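Local atomic coordinates of type 6 secretion amidase effector 2 (Salmonella typhi, PDB entry 6WIN), a protein that probably cleaves amide bonds in the peptide part of bacterial peptidoglycan, acting as an antibacterial toxin delivered by the type 6 secretion system. Residues L26-Y30 and I31-Q35; T59-G63 and R64-H68. One frame throughout, in Å; residues are numbered along the deposited sequence.

Contact 1 of 2, residues L26-Y30 and I31-Q35; sequences LIQHY and IRVGQ
Gln28 reaches from the last turn of helix 23-30 to the carbonyl of Gly34 in the loop that follows. CB points away from the loop, but CG lies anti to the carbonyl carbon (chi1 -70°) and the chain runs on extended, which carries the amide back over residues 33-35. On the way CG rests 3.8 Å from CG2 of Val33, the two side chains crossing at about a right angle. CD comes next, 3.8 Å from Gly34 O, and at the tip NE2 grips that oxygen through a nearly straight hydrogen bond, 2.9 Å from NE2 to Gly34 O. The oxygen lies almost in the plane of the Gln28 amide, whereas NE2 stands well above the carbonyl plane of Gly34.

Val33 also meets Ile27, whose CG2 packs 3.6 Å from CG1 of Val33. Branched apolar residues suit this buried spot; Ile27 also touches Phe76 of strand 74-81. The helix itself ends with Ile31 N bonded to Ile27 O at 2.8 Å, after which Ile31 turns to extended backbone angles. Its carbonyl swings back to meet the CA-H of Gln28, with 3.3 Å between Ile31 O and Gln28 CA. An inverse gamma turn centred on Arg32 follows, and Gly34 has a positive phi (76°), which glycine adopts easily for lack of a CB.

The contact is thus a helix end whose following loop is held by a main-chain bond, an apolar patch and the amide at the end of one long side chain; glutamine combines a methylene that packs on Val33 with an N-H donor that satisfies a loop carbonyl.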
loop_
_atom_site.group_PDB
_atom_site.type_symbol
_atom_site.label_atom_id
_atom_site.label_comp_id
_atom_site.label_asym_id
_atom_site.label_seq_id
_atom_site.Cartn_x
_atom_site.Cartn_y
_atom_site.Cartn_z
ATOM N N LEU A 26 1.304 -5.499 -9.090
ATOM C CA LEU A 26 0.394 -6.485 -8.522
ATOM C C LEU A 26 -1.021 -5.941 -8.482
ATOM O O LEU A 26 -1.966 -6.591 -8.951
ATOM C CB LEU A 26 0.843 -6.893 -7.119
ATOM C CG LEU A 26 -0.153 -7.807 -6.400
ATOM C CD1 LEU A 26 -0.218 -9.184 -7.084
ATOM C CD2 LEU A 26 0.222 -7.952 -4.943
ATOM N N ILE A 27 -1.184 -4.734 -7.932
ATOM C CA ILE A 27 -2.503 -4.115 -7.889
ATOM C C ILE A 27 -3.070 -3.992 -9.290
ATOM O O ILE A 27 -4.239 -4.307 -9.535
ATOM C CB ILE A 27 -2.443 -2.736 -7.212
ATOM C CG1 ILE A 27 -1.515 -2.754 -5.987
ATOM C CG2 ILE A 27 -3.838 -2.326 -6.828
ATOM C CD1 ILE A 27 -1.984 -3.682 -4.895
ATOM N N GLN A 28 -2.248 -3.510 -10.226
ATOM C CA GLN A 28 -2.723 -3.199 -11.568
ATOM C C GLN A 28 -3.126 -4.447 -12.328
ATOM O O GLN A 28 -3.967 -4.371 -13.230
ATOM C CB GLN A 28 -1.647 -2.443 -12.342
ATOM C CG GLN A 28 -1.411 -1.014 -11.835
ATOM C CD GLN A 28 -0.176 -0.376 -12.448
ATOM O OE1 GLN A 28 0.733 -1.070 -12.908
ATOM N NE2 GLN A 28 -0.135 0.954 -12.453
ATOM N N HIS A 29 -2.525 -5.594 -11.995
ATOM C CA HIS A 29 -2.877 -6.829 -12.678
ATOM C C HIS A 29 -4.322 -7.215 -12.393
ATOM O O HIS A 29 -5.045 -7.647 -13.302
ATOM C CB HIS A 29 -1.927 -7.954 -12.258
ATOM C CG HIS A 29 -2.182 -9.248 -12.968
ATOM N ND1 HIS A 29 -1.652 -9.531 -14.207
ATOM C CD2 HIS A 29 -2.937 -10.319 -12.627
ATOM C CE1 HIS A 29 -2.053 -10.730 -14.592
ATOM N NE2 HIS A 29 -2.836 -11.229 -13.651
ATOM N N TYR A 30 -4.776 -7.028 -11.151
ATOM C CA TYR A 30 -6.128 -7.424 -10.783
ATOM C C TYR A 30 -7.154 -6.296 -10.836
ATOM O O TYR A 30 -8.338 -6.576 -11.049
ATOM C CB TYR A 30 -6.130 -8.043 -9.386
ATOM C CG TYR A 30 -5.378 -9.359 -9.348
ATOM C CD1 TYR A 30 -6.003 -10.553 -9.693
ATOM C CD2 TYR A 30 -4.033 -9.397 -9.010
ATOM C CE1 TYR A 30 -5.306 -11.753 -9.675
ATOM C CE2 TYR A 30 -3.339 -10.573 -8.980
ATOM C CZ TYR A 30 -3.973 -11.751 -9.323
ATOM O OH TYR A 30 -3.263 -12.923 -9.295
ATOM N N ILE A 31 -6.742 -5.042 -10.635
ATOM C CA ILE A 31 -7.655 -3.899 -10.510
ATOM C C ILE A 31 -7.109 -2.744 -11.337
ATOM O O ILE A 31 -5.919 -2.431 -11.253
ATOM C CB ILE A 31 -7.808 -3.429 -9.046
ATOM C CG1 ILE A 31 -7.892 -4.611 -8.080
ATOM C CG2 ILE A 31 -9.006 -2.477 -8.898
ATOM C CD1 ILE A 31 -9.188 -5.357 -8.150
ATOM N N ARG A 32 -7.980 -2.075 -12.104
ATOM C CA ARG A 32 -7.548 -0.907 -12.876
ATOM C C ARG A 32 -7.435 0.302 -11.948
ATOM O O ARG A 32 -8.279 1.201 -11.927
ATOM C CB ARG A 32 -8.495 -0.617 -14.033
ATOM C CG ARG A 32 -7.971 0.513 -14.938
ATOM C CD ARG A 32 -8.469 0.413 -16.370
ATOM N NE ARG A 32 -8.435 -0.960 -16.872
ATOM C CZ ARG A 32 -8.924 -1.325 -18.055
ATOM N NH1 ARG A 32 -9.480 -0.412 -18.843
ATOM N NH2 ARG A 32 -8.870 -2.596 -18.448
ATOM N N VAL A 33 -6.347 0.338 -11.173
ATOM C CA VAL A 33 -6.091 1.500 -10.323
ATOM C C VAL A 33 -5.350 2.615 -11.049
ATOM O O VAL A 33 -5.191 3.709 -10.489
ATOM C CB VAL A 33 -5.303 1.074 -9.070
ATOM C CG1 VAL A 33 -6.139 0.113 -8.254
ATOM C CG2 VAL A 33 -3.987 0.425 -9.485
ATOM N N GLY A 34 -4.895 2.381 -12.275
ATOM C CA GLY A 34 -4.141 3.399 -12.969
ATOM C C GLY A 34 -2.716 3.526 -12.456
ATOM O O GLY A 34 -2.231 2.746 -11.641
ATOM N N GLN A 35 -2.033 4.532 -12.985
ATOM C CA GLN A 35 -0.648 4.774 -12.618
ATOM C C GLN A 35 -0.590 5.484 -11.276
ATOM O O GLN A 35 -1.450 6.316 -10.963
ATOM C CB GLN A 35 0.056 5.594 -13.700
ATOM C CG GLN A 35 -0.040 4.939 -15.074
ATOM C CD GLN A 35 0.762 5.662 -16.136
ATOM O OE1 GLN A 35 1.315 6.735 -15.893
ATOM N NE2 GLN A 35 0.820 5.077 -17.328
#

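Contact 2 of 2, residues T59-G63 and R64-H68; sequences TFVNG and RYPNH
Val61 and Arg64 form the closing pair of a two-residue beta hairpin, a type I' turn with Asn62 and Gly63 at its corners. Both corners have positive phi, which asparagine tolerates better than most residues and glycine readily adopts; lacking a CB, Gly63 also avoids a collision with Asn62 O.

Two backbone hydrogen bonds make the antiparallel hydrogen-bonded pair: Val61 N to Arg64 O is 2.8 Å and nearly straight, and Arg64 N returns to Val61 O at 3.0 Å from well above that carbonyl's plane.

Apolar packing joins CG2 of Val61 to CG of Pro66 at 4.1 Å, their side chains crossing at about a right angle. A separate ring-to-backbone van der Waals contact sets Phe60 CD1 3.4 Å from Arg64 C and also close to Tyr65 N. Phe60 touches Phe130 and Val132 of strand 129-133 as well, where a large aromatic ring suits a buried place.

Other polar groups find partners outside the turn: Thr59 OG1 is hydrogen-bonded to His73 N, and Arg64 NH1 to Ser37 O. The Arg64 chain bends at chi2 (-76°) and chi3 (-52°), bringing CD to 3.2 Å from Gly63 O. Thr59 O lies 3.2 Å from Pro66 CD.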
loop_
_atom_site.group_PDB
_atom_site.type_symbol
_atom_site.label_atom_id
_atom_site.label_comp_id
_atom_site.label_asym_id
_atom_site.label_seq_id
_atom_site.Cartn_x
_atom_site.Cartn_y
_atom_site.Cartn_z
ATOM N N THR A 59 1.820 3.814 0.391
ATOM C CA THR A 59 2.560 4.894 1.034
ATOM C C THR A 59 2.240 6.224 0.355
ATOM O O THR A 59 2.324 6.334 -0.871
ATOM C CB THR A 59 4.061 4.633 0.934
ATOM O OG1 THR A 59 4.417 4.551 -0.457
ATOM C CG2 THR A 59 4.455 3.324 1.639
ATOM N N PHE A 60 1.904 7.243 1.144
ATOM C CA PHE A 60 1.592 8.567 0.613
ATOM C C PHE A 60 2.353 9.648 1.364
ATOM O O PHE A 60 2.473 9.599 2.590
ATOM C CB PHE A 60 0.097 8.891 0.706
ATOM C CG PHE A 60 -0.728 8.283 -0.384
ATOM C CD1 PHE A 60 -0.936 8.963 -1.579
ATOM C CD2 PHE A 60 -1.325 7.047 -0.206
ATOM C CE1 PHE A 60 -1.709 8.421 -2.575
ATOM C CE2 PHE A 60 -2.098 6.497 -1.200
ATOM C CZ PHE A 60 -2.293 7.193 -2.392
ATOM N N VAL A 61 2.823 10.642 0.618
ATOM C CA VAL A 61 3.549 11.781 1.163
ATOM C C VAL A 61 2.969 13.043 0.543
ATOM O O VAL A 61 2.913 13.159 -0.687
ATOM C CB VAL A 61 5.057 11.691 0.872
ATOM C CG1 VAL A 61 5.714 13.039 1.080
ATOM C CG2 VAL A 61 5.716 10.588 1.709
ATOM N N ASN A 62 2.550 13.985 1.390
ATOM C CA ASN A 62 2.065 15.294 0.942
ATOM C C ASN A 62 0.964 15.129 -0.100
ATOM O O ASN A 62 0.929 15.829 -1.114
ATOM C CB ASN A 62 3.203 16.158 0.390
ATOM C CG ASN A 62 4.288 16.450 1.431
ATOM O OD1 ASN A 62 4.003 16.603 2.621
ATOM N ND2 ASN A 62 5.539 16.536 0.977
ATOM N N GLY A 63 0.079 14.162 0.139
ATOM C CA GLY A 63 -1.090 13.954 -0.682
ATOM C C GLY A 63 -0.892 13.052 -1.882
ATOM O O GLY A 63 -1.873 12.783 -2.591
ATOM N N ARG A 64 0.336 12.598 -2.151
ATOM C CA ARG A 64 0.629 11.897 -3.398
ATOM C C ARG A 64 1.527 10.688 -3.167
ATOM O O ARG A 64 2.250 10.603 -2.172
ATOM C CB ARG A 64 1.293 12.818 -4.425
ATOM C CG ARG A 64 0.759 14.237 -4.426
ATOM C CD ARG A 64 -0.587 14.295 -5.102
ATOM N NE ARG A 64 -0.550 13.668 -6.414
ATOM C CZ ARG A 64 0.045 14.203 -7.477
ATOM N NH1 ARG A 64 0.037 13.556 -8.637
ATOM N NH2 ARG A 64 0.646 15.390 -7.382
ATOM N N TYR A 65 1.477 9.756 -4.115
ATOM C CA TYR A 65 2.391 8.618 -4.093
ATOM C C TYR A 65 3.803 9.115 -4.375
ATOM O O TYR A 65 4.016 9.826 -5.363
ATOM C CB TYR A 65 1.969 7.579 -5.136
ATOM C CG TYR A 65 2.732 6.278 -5.080
ATOM C CD1 TYR A 65 2.386 5.294 -4.164
ATOM C CD2 TYR A 65 3.792 6.030 -5.939
ATOM C CE1 TYR A 65 3.068 4.099 -4.111
ATOM C CE2 TYR A 65 4.489 4.828 -5.889
ATOM C CZ TYR A 65 4.116 3.871 -4.975
ATOM O OH TYR A 65 4.793 2.670 -4.900
ATOM N N PRO A 66 4.777 8.797 -3.537
ATOM C CA PRO A 66 6.147 9.296 -3.775
ATOM C C PRO A 66 6.964 8.409 -4.718
ATOM O O PRO A 66 7.765 7.567 -4.314
ATOM C CB PRO A 66 6.739 9.323 -2.364
ATOM C CG PRO A 66 6.059 8.197 -1.652
ATOM C CD PRO A 66 4.680 8.033 -2.278
ATOM N N ASN A 67 6.760 8.613 -6.024
ATOM C CA ASN A 67 7.515 7.863 -7.028
ATOM C C ASN A 67 9.014 8.091 -6.886
ATOM O O ASN A 67 9.817 7.213 -7.222
ATOM C CB ASN A 67 7.065 8.260 -8.435
ATOM C CG ASN A 67 5.573 8.067 -8.654
ATOM O OD1 ASN A 67 4.781 9.005 -8.493
ATOM N ND2 ASN A 67 5.183 6.852 -9.039
ATOM N N HIS A 68 9.397 9.256 -6.386
ATOM C CA HIS A 68 10.777 9.688 -6.236
ATOM C C HIS A 68 11.486 9.049 -5.049
ATOM O O HIS A 68 12.669 9.321 -4.839
ATOM C CB HIS A 68 10.798 11.204 -6.075
ATOM C CG HIS A 68 9.794 11.711 -5.082
ATOM N ND1 HIS A 68 8.456 11.865 -5.385
ATOM C CD2 HIS A 68 9.930 12.090 -3.787
ATOM C CE1 HIS A 68 7.815 12.322 -4.323
ATOM N NE2 HIS A 68 8.686 12.466 -3.340
#

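How the contacts relate
From the N terminus, the chain first forms helix 23-30, and contact 1 closes the short turn by which it passes into the loop before strand 40-44. It then runs through that strand and strand 56-59, where contact 2 folds the next loop back on itself before strand 74-81. The two are in series, neither enclosing nor crossing the other, with centres about 17 Å apart and nearest atoms about 6 Å apart. Residues 36-41 link their surroundings: Trp39 NE1 is hydrogen-bonded to Val33 O and its side chain touches Phe60 and Tyr65, while the side chains of Gln40 and Gln41 hydrogen-bond Gly63. Helix end and hairpin are thus joined through one connecting segment.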